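Local atomic coordinates of hypothetical protein (Caulobacter crescentus, PDB entry 4GOQ), a protein that is of unknown function and belongs to the DUF1491 family of small proteins. Residues A12-A17 / A24-K29; E46-L51 / R69-P74; A55-G58 / R62-M65; E81-A84 / D89-V92. One frame throughout, in Å; residues are numbered along the deposited sequence.

Contact 1 (A12-A17 / A24-K29)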
loop_
_atom_site.group_PDB
_atom_site.type_symbol
_atom_site.label_atom_id
_atom_site.label_comp_id
_atom_site.label_asym_id
_atom_site.label_seq_id
_atom_site.Cartn_x
_atom_site.Cartn_y
_atom_site.Cartn_z
ATOM N N ALA A 12 2.907 -11.584 -3.562
ATOM C CA ALA A 12 2.656 -11.350 -4.983
ATOM C C ALA A 12 2.961 -9.883 -5.349
ATOM O O ALA A 12 3.516 -9.612 -6.410
ATOM C CB ALA A 12 1.203 -11.677 -5.324
ATOM N N LEU A 13 2.556 -8.938 -4.490
ATOM C CA LEU A 13 2.795 -7.509 -4.755
ATOM C C LEU A 13 4.315 -7.206 -4.809
ATOM O O LEU A 13 4.792 -6.578 -5.774
ATOM C CB LEU A 13 2.104 -6.648 -3.693
ATOM C CG LEU A 13 2.422 -5.113 -3.730
ATOM C CD1 LEU A 13 1.848 -4.453 -5.015
ATOM C CD2 LEU A 13 1.781 -4.426 -2.539
ATOM N N ILE A 14 5.065 -7.696 -3.802
ATOM C CA ILE A 14 6.534 -7.520 -3.717
ATOM C C ILE A 14 7.175 -8.103 -4.929
ATOM O O ILE A 14 7.981 -7.438 -5.579
ATOM C CB ILE A 14 7.145 -8.148 -2.424
ATOM C CG1 ILE A 14 6.596 -7.500 -1.161
ATOM C CG2 ILE A 14 8.690 -8.137 -2.449
ATOM C CD1 ILE A 14 6.922 -8.359 0.091
ATOM N N ARG A 15 6.805 -9.341 -5.272
ATOM C CA ARG A 15 7.353 -10.043 -6.418
ATOM C C ARG A 15 7.132 -9.263 -7.707
ATOM O O ARG A 15 8.079 -9.064 -8.466
ATOM C CB ARG A 15 6.724 -11.442 -6.516
ATOM C CG ARG A 15 6.917 -12.111 -7.842
ATOM C CD ARG A 15 6.405 -13.528 -7.695
ATOM N NE ARG A 15 6.200 -14.173 -8.984
ATOM C CZ ARG A 15 7.165 -14.730 -9.704
ATOM N NH1 ARG A 15 8.430 -14.672 -9.294
ATOM N NH2 ARG A 15 6.882 -15.310 -10.859
ATOM N N ARG A 16 5.889 -8.817 -7.951
ATOM C CA ARG A 16 5.531 -8.028 -9.124
ATOM C C ARG A 16 6.328 -6.709 -9.193
ATOM O O ARG A 16 6.800 -6.329 -10.261
ATOM C CB ARG A 16 4.010 -7.737 -9.070
ATOM C CG ARG A 16 3.374 -7.275 -10.350
ATOM C CD ARG A 16 1.858 -7.486 -10.360
ATOM N NE ARG A 16 1.191 -6.978 -9.152
ATOM C CZ ARG A 16 0.606 -7.741 -8.226
ATOM N NH1 ARG A 16 0.585 -9.066 -8.360
ATOM N NH2 ARG A 16 0.020 -7.182 -7.168
ATOM N N ALA A 17 6.432 -5.984 -8.072
ATOM C CA ALA A 17 7.150 -4.708 -8.041
ATOM C C ALA A 17 8.622 -4.932 -8.349
ATOM O O ALA A 17 9.173 -4.243 -9.209
ATOM C CB ALA A 17 6.971 -4.030 -6.690
ATOM N N ALA A 24 10.653 -2.739 -3.333
ATOM C CA ALA A 24 9.424 -3.001 -2.577
ATOM C C ALA A 24 9.783 -3.660 -1.272
ATOM O O ALA A 24 10.456 -4.695 -1.276
ATOM C CB ALA A 24 8.481 -3.870 -3.382
ATOM N N THR A 25 9.375 -3.066 -0.157
ATOM C CA THR A 25 9.726 -3.660 1.128
ATOM C C THR A 25 8.538 -3.606 2.090
ATOM O O THR A 25 7.636 -2.787 1.955
ATOM C CB THR A 25 11.025 -3.034 1.690
ATOM O OG1 THR A 25 11.404 -3.694 2.893
ATOM C CG2 THR A 25 10.927 -1.555 1.907
ATOM N N VAL A 26 8.530 -4.535 3.009
ATOM C CA VAL A 26 7.483 -4.620 4.015
ATOM C C VAL A 26 7.974 -3.715 5.155
ATOM O O VAL A 26 8.941 -4.057 5.849
ATOM C CB VAL A 26 7.231 -6.086 4.449
ATOM C CG1 VAL A 26 6.310 -6.129 5.672
ATOM C CG2 VAL A 26 6.625 -6.894 3.292
ATOM N N ALA A 27 7.328 -2.560 5.316
ATOM C CA ALA A 27 7.658 -1.577 6.364
ATOM C C ALA A 27 7.002 -1.953 7.677
ATOM O O ALA A 27 7.452 -1.523 8.728
ATOM C CB ALA A 27 7.234 -0.188 5.943
ATOM N N ARG A 28 5.930 -2.741 7.618
ATOM C CA ARG A 28 5.279 -3.267 8.824
ATOM C C ARG A 28 4.644 -4.612 8.491
ATOM O O ARG A 28 3.832 -4.717 7.571
ATOM C CB ARG A 28 4.252 -2.292 9.437
ATOM C CG ARG A 28 3.835 -2.696 10.849
ATOM C CD ARG A 28 2.773 -1.774 11.440
ATOM N NE ARG A 28 2.546 -2.026 12.883
ATOM C CZ ARG A 28 1.703 -2.932 13.377
ATOM N NH1 ARG A 28 0.998 -3.709 12.565
ATOM N NH2 ARG A 28 1.573 -3.080 14.688
ATOM N N LYS A 29 5.035 -5.638 9.229
ATOM C CA LYS A 29 4.484 -6.972 9.027
ATOM C C LYS A 29 3.277 -7.122 9.936
ATOM O O LYS A 29 3.452 -7.196 11.153
ATOM C CB LYS A 29 5.574 -8.027 9.355
ATOM C CG LYS A 29 5.288 -9.418 8.809
ATOM C CD LYS A 29 6.452 -10.380 9.080
ATOM C CE LYS A 29 6.459 -10.928 10.493
ATOM N NZ LYS A 29 7.755 -11.581 10.825
#
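Ile14 and Val26 are brought together by complementary torsions. In Ile14, CG1 lies beside the backbone N and anti to the carbonyl carbon (chi1 -62°), and an extended second torsion (165°) carries CD1 out from the helix to the strand. In Val26 the branch set beside the backbone N, CG2, is the one that receives it, so that CD1 of Ile14 stops 3.5 Å from CG2 of Val26, the two side chains crossing at about a right angle. One turn further along the helix, Ala17 adds a second meeting point, its CB 3.6 Å from CB of Ala24. The remaining branch of Ile14, CG2, passes 4.0 Å from Ala24 O. No hydrogen bond spans the contact, which is carried by methyl groups; the segment axes come within 8.1 Å at 156°, nearly antiparallel. Helix 6-19 thus folds back, through a short connection, against strand 23-28, an outermost strand of the sheet. That strand pairs with strand 91-97, the pairing interrupted by a classic beta bulge where Ala27 and Arg28 both face Val92, while Leu13 of the same helix packs on Val93, Ile95 and Phe103.

Contact 2 (E46-L51 / R69-P74)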
loop_
_atom_site.group_PDB
_atom_site.type_symbol
_atom_site.label_atom_id
_atom_site.label_comp_id
_atom_site.label_asym_id
_atom_site.label_seq_id
_atom_site.Cartn_x
_atom_site.Cartn_y
_atom_site.Cartn_z
ATOM N N GLU A 46 9.150 12.183 -9.912
ATOM C CA GLU A 46 8.336 13.355 -9.596
ATOM C C GLU A 46 8.585 13.893 -8.175
ATOM O O GLU A 46 8.144 15.007 -7.856
ATOM C CB GLU A 46 6.848 13.040 -9.775
ATOM C CG GLU A 46 6.417 12.833 -11.218
ATOM C CD GLU A 46 4.922 12.704 -11.459
ATOM O OE1 GLU A 46 4.165 12.482 -10.484
ATOM O OE2 GLU A 46 4.510 12.807 -12.638
ATOM N N GLY A 47 9.266 13.105 -7.340
ATOM C CA GLY A 47 9.545 13.470 -5.955
ATOM C C GLY A 47 8.273 13.546 -5.134
ATOM O O GLY A 47 8.155 14.383 -4.230
ATOM N N THR A 48 7.289 12.677 -5.469
ATOM C CA THR A 48 6.009 12.668 -4.787
ATOM C C THR A 48 5.606 11.254 -4.358
ATOM O O THR A 48 6.240 10.287 -4.766
ATOM C CB THR A 48 4.937 13.309 -5.643
ATOM O OG1 THR A 48 3.811 13.554 -4.788
ATOM C CG2 THR A 48 4.561 12.450 -6.869
ATOM N N ALA A 49 4.547 11.145 -3.530
ATOM C CA ALA A 49 4.134 9.841 -3.030
ATOM C C ALA A 49 2.636 9.774 -2.781
ATOM O O ALA A 49 1.969 10.798 -2.569
ATOM C CB ALA A 49 4.903 9.522 -1.755
ATOM N N ARG A 50 2.103 8.548 -2.809
ATOM C CA ARG A 50 0.699 8.312 -2.558
ATOM C C ARG A 50 0.550 7.210 -1.533
ATOM O O ARG A 50 1.421 6.348 -1.423
ATOM C CB ARG A 50 -0.036 7.928 -3.859
ATOM C CG ARG A 50 -0.149 9.085 -4.861
ATOM C CD ARG A 50 -0.770 8.588 -6.162
ATOM N NE ARG A 50 0.088 7.614 -6.850
ATOM C CZ ARG A 50 -0.304 6.879 -7.889
ATOM N NH1 ARG A 50 -1.525 7.009 -8.375
ATOM N NH2 ARG A 50 0.530 6.010 -8.449
ATOM N N LEU A 51 -0.552 7.230 -0.805
ATOM C CA LEU A 51 -0.839 6.184 0.183
ATOM C C LEU A 51 -2.206 5.590 -0.165
ATOM O O LEU A 51 -3.158 6.336 -0.427
ATOM C CB LEU A 51 -0.800 6.793 1.588
ATOM C CG LEU A 51 -0.656 5.864 2.778
ATOM C CD1 LEU A 51 0.684 5.117 2.744
ATOM C CD2 LEU A 51 -0.688 6.681 4.065
ATOM N N ARG A 69 -4.062 12.661 1.162
ATOM C CA ARG A 69 -3.362 13.117 -0.031
ATOM C C ARG A 69 -2.475 14.250 0.358
ATOM O O ARG A 69 -2.929 15.182 1.030
ATOM C CB ARG A 69 -4.317 13.582 -1.136
ATOM C CG ARG A 69 -5.246 12.504 -1.648
ATOM C CD ARG A 69 -6.270 13.151 -2.565
ATOM N NE ARG A 69 -7.290 12.165 -2.902
ATOM C CZ ARG A 69 -7.368 11.535 -4.063
ATOM N NH1 ARG A 69 -6.530 11.837 -5.048
ATOM N NH2 ARG A 69 -8.314 10.631 -4.267
ATOM N N SER A 70 -1.196 14.172 -0.033
ATOM C CA SER A 70 -0.244 15.228 0.253
ATOM C C SER A 70 0.996 15.100 -0.619
ATOM O O SER A 70 1.522 14.000 -0.783
ATOM C CB SER A 70 0.152 15.198 1.732
ATOM O OG SER A 70 0.996 16.295 2.050
ATOM N N THR A 71 1.523 16.230 -1.087
ATOM C CA THR A 71 2.803 16.249 -1.808
ATOM C C THR A 71 3.968 16.245 -0.787
ATOM O O THR A 71 5.135 16.131 -1.181
ATOM C CB THR A 71 2.918 17.463 -2.746
ATOM O OG1 THR A 71 2.756 18.658 -1.988
ATOM C CG2 THR A 71 1.934 17.400 -3.917
ATOM N N PHE A 72 3.634 16.356 0.522
ATOM C CA PHE A 72 4.610 16.362 1.629
ATOM C C PHE A 72 4.605 14.990 2.280
ATOM O O PHE A 72 3.694 14.645 3.040
ATOM C CB PHE A 72 4.287 17.487 2.621
ATOM C CG PHE A 72 5.448 17.809 3.533
ATOM C CD1 PHE A 72 6.607 18.390 3.032
ATOM C CD2 PHE A 72 5.392 17.507 4.888
ATOM C CE1 PHE A 72 7.683 18.689 3.881
ATOM C CE2 PHE A 72 6.466 17.811 5.739
ATOM C CZ PHE A 72 7.615 18.362 5.226
ATOM N N GLU A 73 5.583 14.151 1.887
ATOM C CA GLU A 73 5.671 12.737 2.261
ATOM C C GLU A 73 5.550 12.475 3.792
ATOM O O GLU A 73 4.851 11.522 4.175
ATOM C CB GLU A 73 6.954 12.120 1.718
ATOM C CG GLU A 73 6.880 10.606 1.693
ATOM C CD GLU A 73 8.152 9.940 1.222
ATOM O OE1 GLU A 73 8.697 10.340 0.168
ATOM O OE2 GLU A 73 8.606 9.009 1.918
ATOM N N PRO A 74 6.137 13.301 4.692
ATOM C CA PRO A 74 5.977 13.009 6.131
ATOM C C PRO A 74 4.514 12.925 6.596
ATOM O O PRO A 74 4.267 12.232 7.574
ATOM C CB PRO A 74 6.723 14.153 6.798
ATOM C CG PRO A 74 7.830 14.452 5.830
ATOM C CD PRO A 74 7.119 14.387 4.492
HETATM O O HOH W 1 8.062 11.881 -1.920
HETATM O O HOH W 2 1.544 13.308 -3.683
HETATM O O HOH W 3 -0.499 11.876 -1.734
#
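Glu73 leans on Ala49 with its aliphatic part and keeps its charge for partners further out. From CB the chain runs with CG anti to the backbone N (chi1 -162°), which sets CG 4.1 Å from CB of Ala49, the buried small residue on the strand side. An extended second torsion then carries the carboxylate past the methyl. There OE1 accepts from water 1 at 2.7 Å, and the same water reaches weakly to Gly47 O. OE2 turns to other company, a salt bridge with Lys40 and a hydrogen bond to a glycerol molecule probably left from crystallisation.

Beside this arm the backbones are joined through solvent, for no direct hydrogen bond crosses. Water 3 links Ser70 N to Ala49 O, accepting from the nitrogen at 2.9 Å and donating to the oxygen at 2.8 Å. Water 2 lies within bonding distance of Thr48 OG1, Ala49 O and Ser70 O, and cannot serve all its neighbours as donor at once. The side chains of Thr48 and Thr71 merely brush. On its own side Ser70 forms an ST turn, OG accepting from Phe72 N at 3.0 Å; its OG also hydrogen-bonds Asp75, and together these tie the bend to the start of helix 74-86.

The pair joins the start of strand 48-56 to the loop leading into helix 74-86. Ala49 also touches Leu76 of that helix and Val42 of the adjacent strand 37-43.

Contact 3 (A55-G58 / R62-M65)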
loop_
_atom_site.group_PDB
_atom_site.type_symbol
_atom_site.label_atom_id
_atom_site.label_comp_id
_atom_site.label_asym_id
_atom_site.label_seq_id
_atom_site.Cartn_x
_atom_site.Cartn_y
_atom_site.Cartn_z
ATOM N N ALA A 55 -10.733 -0.532 0.502
ATOM C CA ALA A 55 -12.144 -0.174 0.562
ATOM C C ALA A 55 -12.952 -1.218 -0.196
ATOM O O ALA A 55 -12.366 -2.076 -0.864
ATOM C CB ALA A 55 -12.385 1.213 -0.007
ATOM N N THR A 56 -14.295 -1.163 -0.070
ATOM C CA THR A 56 -15.198 -2.100 -0.750
ATOM C C THR A 56 -16.392 -1.390 -1.359
ATOM O O THR A 56 -16.880 -0.384 -0.820
ATOM C CB THR A 56 -15.724 -3.181 0.202
ATOM O OG1 THR A 56 -16.326 -2.530 1.320
ATOM C CG2 THR A 56 -14.648 -4.173 0.651
ATOM N N ARG A 57 -16.893 -1.962 -2.456
ATOM C CA ARG A 57 -18.083 -1.477 -3.141
ATOM C C ARG A 57 -19.299 -2.189 -2.527
ATOM O O ARG A 57 -19.132 -3.247 -1.899
ATOM C CB ARG A 57 -17.953 -1.758 -4.654
ATOM C CG ARG A 57 -16.969 -0.827 -5.370
ATOM C CD ARG A 57 -17.691 0.240 -6.173
ATOM N NE ARG A 57 -18.507 -0.361 -7.228
ATOM C CZ ARG A 57 -19.158 0.317 -8.164
ATOM N NH1 ARG A 57 -19.091 1.642 -8.204
ATOM N NH2 ARG A 57 -19.885 -0.323 -9.070
ATOM N N GLY A 58 -20.498 -1.632 -2.742
ATOM C CA GLY A 58 -21.762 -2.184 -2.248
ATOM C C GLY A 58 -22.105 -3.604 -2.678
ATOM O O GLY A 58 -23.211 -4.077 -2.396
ATOM N N ARG A 62 -13.246 -5.405 -3.951
ATOM C CA ARG A 62 -12.159 -4.654 -3.325
ATOM C C ARG A 62 -11.573 -3.629 -4.279
ATOM O O ARG A 62 -11.336 -3.922 -5.458
ATOM C CB ARG A 62 -11.050 -5.606 -2.830
ATOM C CG ARG A 62 -9.763 -4.916 -2.334
ATOM C CD ARG A 62 -9.832 -4.370 -0.910
ATOM N NE ARG A 62 -9.788 -5.447 0.083
ATOM C CZ ARG A 62 -10.593 -5.533 1.136
ATOM N NH1 ARG A 62 -11.490 -4.587 1.373
ATOM N NH2 ARG A 62 -10.480 -6.547 1.983
ATOM N N PHE A 63 -11.301 -2.427 -3.743
ATOM C CA PHE A 63 -10.633 -1.368 -4.478
ATOM C C PHE A 63 -9.728 -0.590 -3.510
ATOM O O PHE A 63 -9.776 -0.803 -2.291
ATOM C CB PHE A 63 -11.630 -0.470 -5.225
ATOM C CG PHE A 63 -12.419 0.533 -4.398
ATOM C CD1 PHE A 63 -13.652 0.191 -3.847
ATOM C CD2 PHE A 63 -11.968 1.837 -4.244
ATOM C CE1 PHE A 63 -14.390 1.128 -3.107
ATOM C CE2 PHE A 63 -12.695 2.763 -3.491
ATOM C CZ PHE A 63 -13.921 2.413 -2.961
ATOM N N TRP A 64 -8.847 0.227 -4.062
ATOM C CA TRP A 64 -7.929 1.025 -3.240
ATOM C C TRP A 64 -8.318 2.502 -3.251
ATOM O O TRP A 64 -8.573 3.082 -4.301
ATOM C CB TRP A 64 -6.481 0.843 -3.719
ATOM C CG TRP A 64 -6.009 -0.578 -3.575
ATOM C CD1 TRP A 64 -6.140 -1.589 -4.483
ATOM C CD2 TRP A 64 -5.427 -1.162 -2.400
ATOM N NE1 TRP A 64 -5.620 -2.765 -3.964
ATOM C CE2 TRP A 64 -5.167 -2.522 -2.687
ATOM C CE3 TRP A 64 -5.035 -0.642 -1.152
ATOM C CZ2 TRP A 64 -4.625 -3.393 -1.731
ATOM C CZ3 TRP A 64 -4.476 -1.499 -0.215
ATOM C CH2 TRP A 64 -4.233 -2.845 -0.519
HETATM N N MSE A 65 -8.374 3.095 -2.077
HETATM C CA MSE A 65 -8.720 4.506 -1.888
HETATM C C MSE A 65 -7.494 5.213 -1.326
HETATM O O MSE A 65 -6.617 4.535 -0.789
HETATM C CB MSE A 65 -9.969 4.673 -0.966
HETATM C CG MSE A 65 -9.799 4.147 0.479
HETATM SE SE MSE A 65 -11.395 4.348 1.660
HETATM C CE MSE A 65 -10.520 4.308 3.355
#
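Ala55 and Phe63 form the tight part of this contact, where a hydrogen-bonded antiparallel pair carries a ring folded over a methyl. Ala55 N donates to Phe63 O at 3.0 Å, and Phe63 N returns a nearly straight bond to Ala55 O (3.1 Å, 172° at the hydrogen), although it arrives well above the carbonyl plane. Phe63 CG stands between its own backbone N and carbonyl carbon (chi1 76°), which swings the ring back across the neighbouring strand. CB of Ala55 therefore lies over one ring face, 3.8 Å from the centroid, in a CH-pi contact. Selenomethionine Met65, in one of two modelled conformers, brings SE to 3.7 Å from the same CB. Arg57, itself exposed, lays its CG against the ring as a rim. Replacing Phe63 by an alanine would probably leave the methyl of Ala55 without its aromatic cover and CG of Arg57 without the ring it packs against.

The other face of the sheet, with Thr56 and Arg62, is more open to solvent and only weakly bonded. Arg62 doubles back through bends at its second and third torsions, so that CD passes 3.4 Å from Ala55 O and NH1 offers that oxygen a weak bond of 3.5 Å. CG2 of Thr56, an exposed residue, lies 3.3 Å from NH1, approaching obliquely. The firmer partner of this guanidinium is Glu54, in a salt bridge through NE, and a glycerol, probably from crystallisation, bonds it weakly.

Thr56 and Arg62 make the last, non-hydrogen-bonded pair before the connecting loop, the arrangement of a beta hairpin, here between strands 48-56 and 62-65 at one margin of the sheet.

Contact 4 (E81-A84 / D89-V92)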
loop_
_atom_site.group_PDB
_atom_site.type_symbol
_atom_site.label_atom_id
_atom_site.label_comp_id
_atom_site.label_asym_id
_atom_site.label_seq_id
_atom_site.Cartn_x
_atom_site.Cartn_y
_atom_site.Cartn_z
ATOM N N GLU A 81 1.770 5.693 10.782
ATOM C CA GLU A 81 2.013 5.468 12.199
ATOM C C GLU A 81 0.663 5.435 12.946
ATOM O O GLU A 81 0.458 4.568 13.798
ATOM C CB GLU A 81 2.952 6.561 12.771
ATOM C CG GLU A 81 3.316 6.362 14.247
ATOM C CD GLU A 81 2.258 6.699 15.294
ATOM O OE1 GLU A 81 1.452 7.631 15.079
ATOM O OE2 GLU A 81 2.202 5.987 16.316
ATOM N N ARG A 82 -0.227 6.394 12.648
ATOM C CA ARG A 82 -1.525 6.458 13.314
ATOM C C ARG A 82 -2.368 5.210 12.972
ATOM O O ARG A 82 -3.002 4.615 13.863
ATOM C CB ARG A 82 -2.273 7.749 12.938
ATOM C CG ARG A 82 -3.437 8.052 13.877
ATOM C CD ARG A 82 -4.158 9.333 13.479
ATOM N NE ARG A 82 -5.158 9.737 14.472
ATOM C CZ ARG A 82 -6.472 9.569 14.337
ATOM N NH1 ARG A 82 -6.969 9.010 13.239
ATOM N NH2 ARG A 82 -7.298 9.961 15.298
ATOM N N ALA A 83 -2.314 4.789 11.701
ATOM C CA ALA A 83 -3.049 3.614 11.210
ATOM C C ALA A 83 -2.647 2.330 11.946
ATOM O O ALA A 83 -3.515 1.477 12.206
ATOM C CB ALA A 83 -2.819 3.449 9.728
ATOM N N ALA A 84 -1.344 2.206 12.314
ATOM C CA ALA A 84 -0.849 1.029 13.030
ATOM C C ALA A 84 -1.259 1.065 14.503
ATOM O O ALA A 84 -1.290 0.011 15.129
ATOM C CB ALA A 84 0.658 0.917 12.901
ATOM N N ASP A 89 -2.864 -4.885 13.650
ATOM C CA ASP A 89 -2.699 -6.031 12.728
ATOM C C ASP A 89 -2.347 -5.565 11.294
ATOM O O ASP A 89 -2.251 -6.392 10.368
ATOM C CB ASP A 89 -4.014 -6.851 12.686
ATOM C CG ASP A 89 -4.280 -7.701 13.920
ATOM O OD1 ASP A 89 -3.325 -7.944 14.695
ATOM O OD2 ASP A 89 -5.427 -8.170 14.079
ATOM N N ILE A 90 -2.228 -4.244 11.093
ATOM C CA ILE A 90 -2.008 -3.693 9.753
ATOM C C ILE A 90 -0.577 -3.935 9.193
ATOM O O ILE A 90 0.432 -3.877 9.909
ATOM C CB ILE A 90 -2.376 -2.173 9.696
ATOM C CG1 ILE A 90 -2.822 -1.761 8.284
ATOM C CG2 ILE A 90 -1.241 -1.253 10.253
ATOM C CD1 ILE A 90 -3.548 -0.322 8.181
ATOM N N TRP A 91 -0.530 -4.180 7.882
ATOM C CA TRP A 91 0.678 -4.274 7.080
ATOM C C TRP A 91 0.940 -2.937 6.455
ATOM O O TRP A 91 -0.000 -2.198 6.157
ATOM C CB TRP A 91 0.512 -5.301 5.939
ATOM C CG TRP A 91 0.481 -6.735 6.380
ATOM C CD1 TRP A 91 -0.536 -7.378 7.014
ATOM C CD2 TRP A 91 1.482 -7.718 6.117
ATOM N NE1 TRP A 91 -0.225 -8.709 7.178
ATOM C CE2 TRP A 91 1.016 -8.943 6.645
ATOM C CE3 TRP A 91 2.746 -7.679 5.498
ATOM C CZ2 TRP A 91 1.758 -10.129 6.562
ATOM C CZ3 TRP A 91 3.493 -8.846 5.428
ATOM C CH2 TRP A 91 2.997 -10.057 5.954
ATOM N N VAL A 92 2.211 -2.619 6.230
ATOM C CA VAL A 92 2.577 -1.418 5.495
ATOM C C VAL A 92 3.602 -1.866 4.479
ATOM O O VAL A 92 4.599 -2.497 4.846
ATOM C CB VAL A 92 3.085 -0.231 6.375
ATOM C CG1 VAL A 92 3.475 0.972 5.491
ATOM C CG2 VAL A 92 2.025 0.190 7.414
#
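On the side of 89-92, Ile90 alone makes the apolar contact with 81-84, and it does so through two branches that touch successive alanines. CG2, the shorter branch, rests against Ala84, 3.6 Å from its CA and 3.9 Å from its CB. The longer branch has CG1 anti to the backbone N (chi1 -152°) and continues extended, which sends CD1 toward Ala83 and leaves it 4.1 Å from CB of that residue. The isoleucine thus spans the two alanines, and because both are short its CG2 can settle close to the helix backbone. CA of Ala84 and CA of Ile90 are 5.9 Å apart. Leu38 of strand 37-43 touches both Ala83 and Ile90.

Polar interactions take no part across the pair; each is directed to some other element. The carbonyl oxygen of Ile90 accepts from NH1 of Arg28, while Trp91, on the far side of the strand, donates through NE1 to Asp31 O and packs against Thr6, Asp7 and Val10 of helix 6-19. On the helix, Glu81 makes a salt bridge with Arg85 near the C-terminal end.

Where the end of helix 74-86 lies on the chain entering strand 91-97, the fit between these segments is one of shape rather than of directional bonds. Such a contact depends on the fit of methyl groups, and its buried carbon surface probably contributes through the exclusion of water.

In the fold
The four contacts illustrate how chemistry follows depth. Contact 4 is buried and contact 1 partly so, and both are apolar, with methyl groups and small alanines at the interface. Contacts 2 and 3 lie at the surface, where water bridges and charged ends, or backbone pairing with a CH-pi contact, take over. All four reach one mixed sheet. Contacts 1 and 4 use the neighbouring strands 23-28 and 91-97 and touch directly, as where Ala27 N meets Val92 O at 2.8 Å, whereas contacts 2 and 3 share strand 48-56 and have centres about 22 Å apart. Contacts 1 and 3 fall on opposite sides of the chain's centre.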